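Local structure of arabinan endo-1,5-alpha-l-arabinosidase A (Cellvibrio cellulosa, 1GYH) at residues 2-14 against 275-289. The protein hydrolyses the alpha-1,5-linked arabinofuranosyl chain of arabinan in the plant cell wall, releasing almost exclusively arabinotriose. Numbering follows the deposited sequence.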
loop_
_atom_site.group_PDB
_atom_site.type_symbol
_atom_site.label_atom_id
_atom_site.label_comp_id
_atom_site.label_asym_id
_atom_site.label_seq_id
_atom_site.Cartn_x
_atom_site.Cartn_y
_atom_site.Cartn_z
ATOM N N ALA A 2 20.672 5.729 -14.842
ATOM C CA ALA A 2 20.462 5.970 -16.291
ATOM C C ALA A 2 19.019 5.753 -16.758
ATOM O O ALA A 2 18.553 6.584 -17.510
ATOM C CB ALA A 2 21.296 5.237 -17.083
ATOM N N LYS A 3 18.357 4.653 -16.329
ATOM C CA LYS A 3 16.893 4.449 -16.508
ATOM C C LYS A 3 16.127 4.769 -15.220
ATOM O O LYS A 3 16.697 4.631 -14.161
ATOM C CB LYS A 3 16.588 2.970 -16.839
ATOM C CG LYS A 3 16.756 2.624 -18.297
ATOM C CD LYS A 3 16.302 1.149 -18.541
ATOM C CE LYS A 3 17.265 0.372 -19.428
ATOM N NZ LYS A 3 16.597 -0.752 -20.184
ATOM N N GLN A 4 14.840 5.123 -15.305
ATOM C CA GLN A 4 14.015 5.281 -14.094
ATOM C C GLN A 4 13.793 3.940 -13.408
ATOM O O GLN A 4 13.801 2.866 -14.079
ATOM C CB GLN A 4 12.666 5.935 -14.421
ATOM C CG GLN A 4 12.833 7.352 -14.865
ATOM C CD GLN A 4 11.552 8.118 -15.093
ATOM O OE1 GLN A 4 10.581 8.096 -14.275
ATOM N NE2 GLN A 4 11.554 8.860 -16.193
ATOM N N VAL A 5 13.619 3.963 -12.090
ATOM C CA VAL A 5 13.317 2.740 -11.407
ATOM C C VAL A 5 11.858 2.278 -11.536
ATOM O O VAL A 5 10.882 3.029 -11.320
ATOM C CB VAL A 5 13.982 2.565 -9.990
ATOM C CG1 VAL A 5 14.765 3.738 -9.467
ATOM C CG2 VAL A 5 13.118 1.934 -9.011
ATOM N N ASP A 6 11.715 1.024 -11.953
ATOM C CA ASP A 6 10.384 0.406 -12.076
ATOM C C ASP A 6 9.976 -0.330 -10.817
ATOM O O ASP A 6 10.681 -1.248 -10.343
ATOM C CB ASP A 6 10.283 -0.508 -13.313
ATOM C CG ASP A 6 11.286 -1.649 -13.294
ATOM O OD1 ASP A 6 12.498 -1.395 -13.253
ATOM O OD2 ASP A 6 10.944 -2.845 -13.316
ATOM N N VAL A 7 8.852 0.123 -10.260
ATOM C CA VAL A 7 8.235 -0.401 -9.042
ATOM C C VAL A 7 6.730 -0.472 -9.202
ATOM O O VAL A 7 6.139 0.204 -10.058
ATOM C CB VAL A 7 8.551 0.491 -7.784
ATOM C CG1 VAL A 7 10.011 0.658 -7.635
ATOM C CG2 VAL A 7 7.823 1.887 -7.835
ATOM N N HIS A 8 6.104 -1.278 -8.353
ATOM C CA HIS A 8 4.646 -1.386 -8.276
ATOM C C HIS A 8 4.299 -1.437 -6.796
ATOM O O HIS A 8 4.874 -2.243 -6.030
ATOM C CB HIS A 8 4.164 -2.691 -8.995
ATOM C CG HIS A 8 2.815 -2.589 -9.648
ATOM N ND1 HIS A 8 1.682 -3.154 -9.093
ATOM C CD2 HIS A 8 2.420 -2.037 -10.834
ATOM C CE1 HIS A 8 0.646 -2.937 -9.895
ATOM N NE2 HIS A 8 1.070 -2.269 -10.965
ATOM N N ASP A 9 3.368 -0.586 -6.373
ATOM C CA ASP A 9 2.829 -0.604 -5.014
ATOM C C ASP A 9 3.901 -0.188 -3.976
ATOM O O ASP A 9 4.045 -0.850 -2.972
ATOM C CB ASP A 9 2.189 -1.981 -4.659
ATOM C CG ASP A 9 1.341 -2.559 -5.803
ATOM O OD1 ASP A 9 0.505 -1.792 -6.385
ATOM O OD2 ASP A 9 1.459 -3.757 -6.185
ATOM N N PRO A 10 4.606 0.928 -4.192
ATOM C CA PRO A 10 5.777 1.283 -3.370
ATOM C C PRO A 10 5.480 1.813 -1.976
ATOM O O PRO A 10 4.467 2.479 -1.744
ATOM C CB PRO A 10 6.472 2.352 -4.192
ATOM C CG PRO A 10 5.335 3.077 -4.803
ATOM C CD PRO A 10 4.353 1.941 -5.229
ATOM N N VAL A 11 6.368 1.448 -1.063
ATOM C CA VAL A 11 6.457 2.026 0.271
ATOM C C VAL A 11 7.934 2.334 0.606
ATOM O O VAL A 11 8.873 1.814 -0.036
ATOM C CB VAL A 11 5.844 1.125 1.341
ATOM C CG1 VAL A 11 4.313 0.983 1.148
ATOM C CG2 VAL A 11 6.573 -0.248 1.394
ATOM N N MET A 12 8.143 3.188 1.614
ATOM C CA MET A 12 9.499 3.678 1.946
ATOM C C MET A 12 9.647 3.896 3.437
ATOM O O MET A 12 8.655 4.113 4.153
ATOM C CB MET A 12 9.813 5.019 1.246
ATOM C CG MET A 12 10.002 4.977 -0.265
ATOM S SD MET A 12 10.276 6.587 -1.087
ATOM C CE MET A 12 11.648 7.182 -0.257
ATOM N N THR A 13 10.895 3.856 3.881
ATOM C CA THR A 13 11.301 4.214 5.237
ATOM C C THR A 13 12.758 4.670 5.288
ATOM O O THR A 13 13.514 4.446 4.360
ATOM C CB THR A 13 11.001 3.054 6.211
ATOM O OG1 THR A 13 10.750 3.593 7.503
ATOM C CG2 THR A 13 12.147 2.039 6.364
ATOM N N ARG A 14 13.166 5.280 6.385
ATOM C CA ARG A 14 14.541 5.724 6.547
ATOM C C ARG A 14 15.123 5.075 7.792
ATOM O O ARG A 14 14.484 5.073 8.854
ATOM C CB ARG A 14 14.622 7.262 6.676
ATOM C CG ARG A 14 16.037 7.804 6.795
ATOM C CD ARG A 14 16.264 9.358 6.739
ATOM N NE ARG A 14 17.534 9.698 6.044
ATOM C CZ ARG A 14 18.060 10.939 5.911
ATOM N NH1 ARG A 14 17.469 11.992 6.448
ATOM N NH2 ARG A 14 19.189 11.121 5.238
ATOM N N VAL A 275 3.908 8.977 -2.384
ATOM C CA VAL A 275 4.796 7.967 -3.042
ATOM C C VAL A 275 3.855 7.011 -3.817
ATOM O O VAL A 275 2.913 6.486 -3.251
ATOM C CB VAL A 275 5.641 7.201 -2.009
ATOM C CG1 VAL A 275 6.632 6.189 -2.652
ATOM C CG2 VAL A 275 6.487 8.173 -1.195
ATOM N N LEU A 276 4.082 6.841 -5.105
ATOM C CA LEU A 276 3.170 6.044 -5.949
ATOM C C LEU A 276 3.864 5.467 -7.193
ATOM O O LEU A 276 5.022 5.800 -7.487
ATOM C CB LEU A 276 1.967 6.900 -6.382
ATOM C CG LEU A 276 2.168 8.189 -7.191
ATOM C CD1 LEU A 276 2.548 7.878 -8.631
ATOM C CD2 LEU A 276 0.901 8.987 -7.225
ATOM N N HIS A 277 3.157 4.587 -7.919
ATOM C CA HIS A 277 3.627 4.194 -9.245
ATOM C C HIS A 277 2.730 4.765 -10.320
ATOM O O HIS A 277 1.545 5.018 -10.083
ATOM C CB HIS A 277 3.801 2.670 -9.397
ATOM C CG HIS A 277 2.520 1.894 -9.469
ATOM N ND1 HIS A 277 2.090 1.080 -8.440
ATOM C CD2 HIS A 277 1.594 1.778 -10.453
ATOM C CE1 HIS A 277 0.957 0.494 -8.786
ATOM N NE2 HIS A 277 0.619 0.914 -9.993
ATOM N N ALA A 278 3.311 4.966 -11.490
ATOM C CA ALA A 278 2.619 5.531 -12.620
ATOM C C ALA A 278 3.107 4.898 -13.918
ATOM O O ALA A 278 4.309 4.760 -14.126
ATOM C CB ALA A 278 2.803 7.081 -12.643
ATOM N N TYR A 279 2.161 4.574 -14.820
ATOM C CA TYR A 279 2.508 3.841 -16.052
ATOM C C TYR A 279 2.910 4.775 -17.207
ATOM O O TYR A 279 2.089 5.559 -17.701
ATOM C CB TYR A 279 1.309 2.927 -16.465
ATOM C CG TYR A 279 0.821 1.959 -15.374
ATOM C CD1 TYR A 279 1.528 0.771 -15.054
ATOM C CD2 TYR A 279 -0.343 2.201 -14.662
ATOM C CE1 TYR A 279 1.076 -0.103 -14.036
ATOM C CE2 TYR A 279 -0.789 1.318 -13.647
ATOM C CZ TYR A 279 -0.094 0.148 -13.343
ATOM O OH TYR A 279 -0.551 -0.747 -12.320
ATOM N N GLU A 280 4.141 4.661 -17.679
ATOM C CA GLU A 280 4.701 5.608 -18.627
ATOM C C GLU A 280 4.358 5.220 -20.037
ATOM O O GLU A 280 4.939 4.257 -20.571
ATOM C CB GLU A 280 6.239 5.667 -18.505
ATOM C CG GLU A 280 6.860 6.845 -19.239
ATOM C CD GLU A 280 8.353 7.027 -18.981
ATOM O OE1 GLU A 280 8.993 6.202 -18.299
ATOM O OE2 GLU A 280 8.899 8.025 -19.500
ATOM N N ALA A 281 3.496 6.013 -20.679
ATOM C CA ALA A 281 3.034 5.697 -22.013
ATOM C C ALA A 281 4.150 5.619 -23.039
ATOM O O ALA A 281 4.080 4.805 -23.947
ATOM C CB ALA A 281 1.969 6.677 -22.468
ATOM N N ALA A 282 5.189 6.448 -22.919
ATOM C CA ALA A 282 6.285 6.457 -23.873
ATOM C C ALA A 282 7.271 5.277 -23.709
ATOM O O ALA A 282 8.186 5.134 -24.513
ATOM C CB ALA A 282 7.059 7.794 -23.790
ATOM N N ASP A 283 7.089 4.465 -22.671
ATOM C CA ASP A 283 7.968 3.321 -22.365
ATOM C C ASP A 283 7.123 2.050 -22.147
ATOM O O ASP A 283 7.197 1.443 -21.092
ATOM C CB ASP A 283 8.807 3.620 -21.104
ATOM C CG ASP A 283 9.863 2.556 -20.810
ATOM O OD1 ASP A 283 10.327 1.881 -21.760
ATOM O OD2 ASP A 283 10.315 2.346 -19.657
ATOM N N ASN A 284 6.328 1.653 -23.147
ATOM C CA ASN A 284 5.450 0.475 -23.014
ATOM C C ASN A 284 4.575 0.369 -21.764
ATOM O O ASN A 284 4.320 -0.736 -21.259
ATOM C CB ASN A 284 6.287 -0.802 -23.098
ATOM C CG ASN A 284 7.099 -0.873 -24.354
ATOM O OD1 ASN A 284 6.538 -0.806 -25.459
ATOM N ND2 ASN A 284 8.445 -0.962 -24.213
ATOM N N TYR A 285 4.130 1.501 -21.230
ATOM C CA TYR A 285 3.336 1.533 -19.995
ATOM C C TYR A 285 3.996 0.880 -18.789
ATOM O O TYR A 285 3.315 0.390 -17.881
ATOM C CB TYR A 285 1.887 1.000 -20.218
ATOM C CG TYR A 285 1.173 1.721 -21.354
ATOM C CD1 TYR A 285 0.465 2.916 -21.128
ATOM C CD2 TYR A 285 1.220 1.239 -22.644
ATOM C CE1 TYR A 285 -0.152 3.587 -22.143
ATOM C CE2 TYR A 285 0.607 1.909 -23.667
ATOM C CZ TYR A 285 -0.073 3.093 -23.416
ATOM O OH TYR A 285 -0.679 3.756 -24.455
ATOM N N LEU A 286 5.321 0.909 -18.757
ATOM C CA LEU A 286 6.075 0.392 -17.611
ATOM C C LEU A 286 6.014 1.367 -16.415
ATOM O O LEU A 286 6.448 2.517 -16.509
ATOM C CB LEU A 286 7.535 0.134 -18.005
ATOM C CG LEU A 286 8.468 -0.447 -16.909
ATOM C CD1 LEU A 286 7.933 -1.771 -16.346
ATOM C CD2 LEU A 286 9.900 -0.631 -17.433
ATOM N N GLN A 287 5.510 0.844 -15.316
ATOM C CA GLN A 287 5.318 1.514 -14.035
ATOM C C GLN A 287 6.670 2.066 -13.521
ATOM O O GLN A 287 7.672 1.342 -13.478
ATOM C CB GLN A 287 4.751 0.513 -13.021
ATOM C CG GLN A 287 5.511 -0.824 -12.967
ATOM C CD GLN A 287 4.878 -1.970 -13.793
ATOM O OE1 GLN A 287 4.248 -1.743 -14.846
ATOM N NE2 GLN A 287 5.104 -3.204 -13.343
ATOM N N LYS A 288 6.690 3.368 -13.180
ATOM C CA LYS A 288 7.852 4.008 -12.600
ATOM C C LYS A 288 7.485 4.556 -11.204
ATOM O O LYS A 288 6.334 4.954 -10.949
ATOM C CB LYS A 288 8.307 5.159 -13.492
ATOM C CG LYS A 288 8.653 4.814 -14.922
ATOM C CD LYS A 288 9.668 3.703 -15.079
ATOM C CE LYS A 288 10.151 3.534 -16.541
ATOM N NZ LYS A 288 9.082 3.629 -17.510
ATOM N N LEU A 289 8.485 4.573 -10.318
ATOM C CA LEU A 289 8.407 5.294 -9.051
ATOM C C LEU A 289 8.195 6.796 -9.257
ATOM O O LEU A 289 8.870 7.429 -10.083
ATOM C CB LEU A 289 9.698 5.110 -8.269
ATOM C CG LEU A 289 9.746 5.898 -6.936
ATOM C CD1 LEU A 289 8.739 5.361 -5.958
ATOM C CD2 LEU A 289 11.113 5.820 -6.375
HETATM O O HOH W 1 11.057 7.825 -11.686
#
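Gln4 lays its CB against Lys288 CD (3.8 Å), the two chains crossing at about a right angle; its OE1, also bonded by Lys290 NZ, accepts a hydrogen bond from a water that donates to Leu289 O as well. The Lys288 chain is bent, and its NZ is gripped by salt bridges to Glu280 and Asp283 and by a bond to Leu286 O. Val5 O then accepts a nearly straight bond from Leu289 N (3.0 Å), and Asp6, a probable substrate-binding residue, brings its CA to Gln287 O in a CA-H...O contact. Val7 CG2 packs on Leu289 CB. In this five-bladed beta-propeller of family 43, the N-terminal segment thus runs along the hairpin of the last blade on its way into strand 11-15, an edge strand of the first blade. His8 stacks face to face on His277, centroids 3.9 Å apart and planes at 19°, while its NE2 meets Tyr279 OH at 2.6 Å and its ND1 donates to Asp9 OD2 from above the carboxylate plane. Asp9, probably the proton acceptor, is steadied further: its N donates to His277 ND1 (2.9 Å), and Thr24 bonds OD2. His277, its CG between the backbone N and the carbonyl carbon (chi1 72°), turns ND1 to Asp9 N and one ring face to His8. Pro10 CG and Met12 SD each lie 4.0 Å from Val275 CG1.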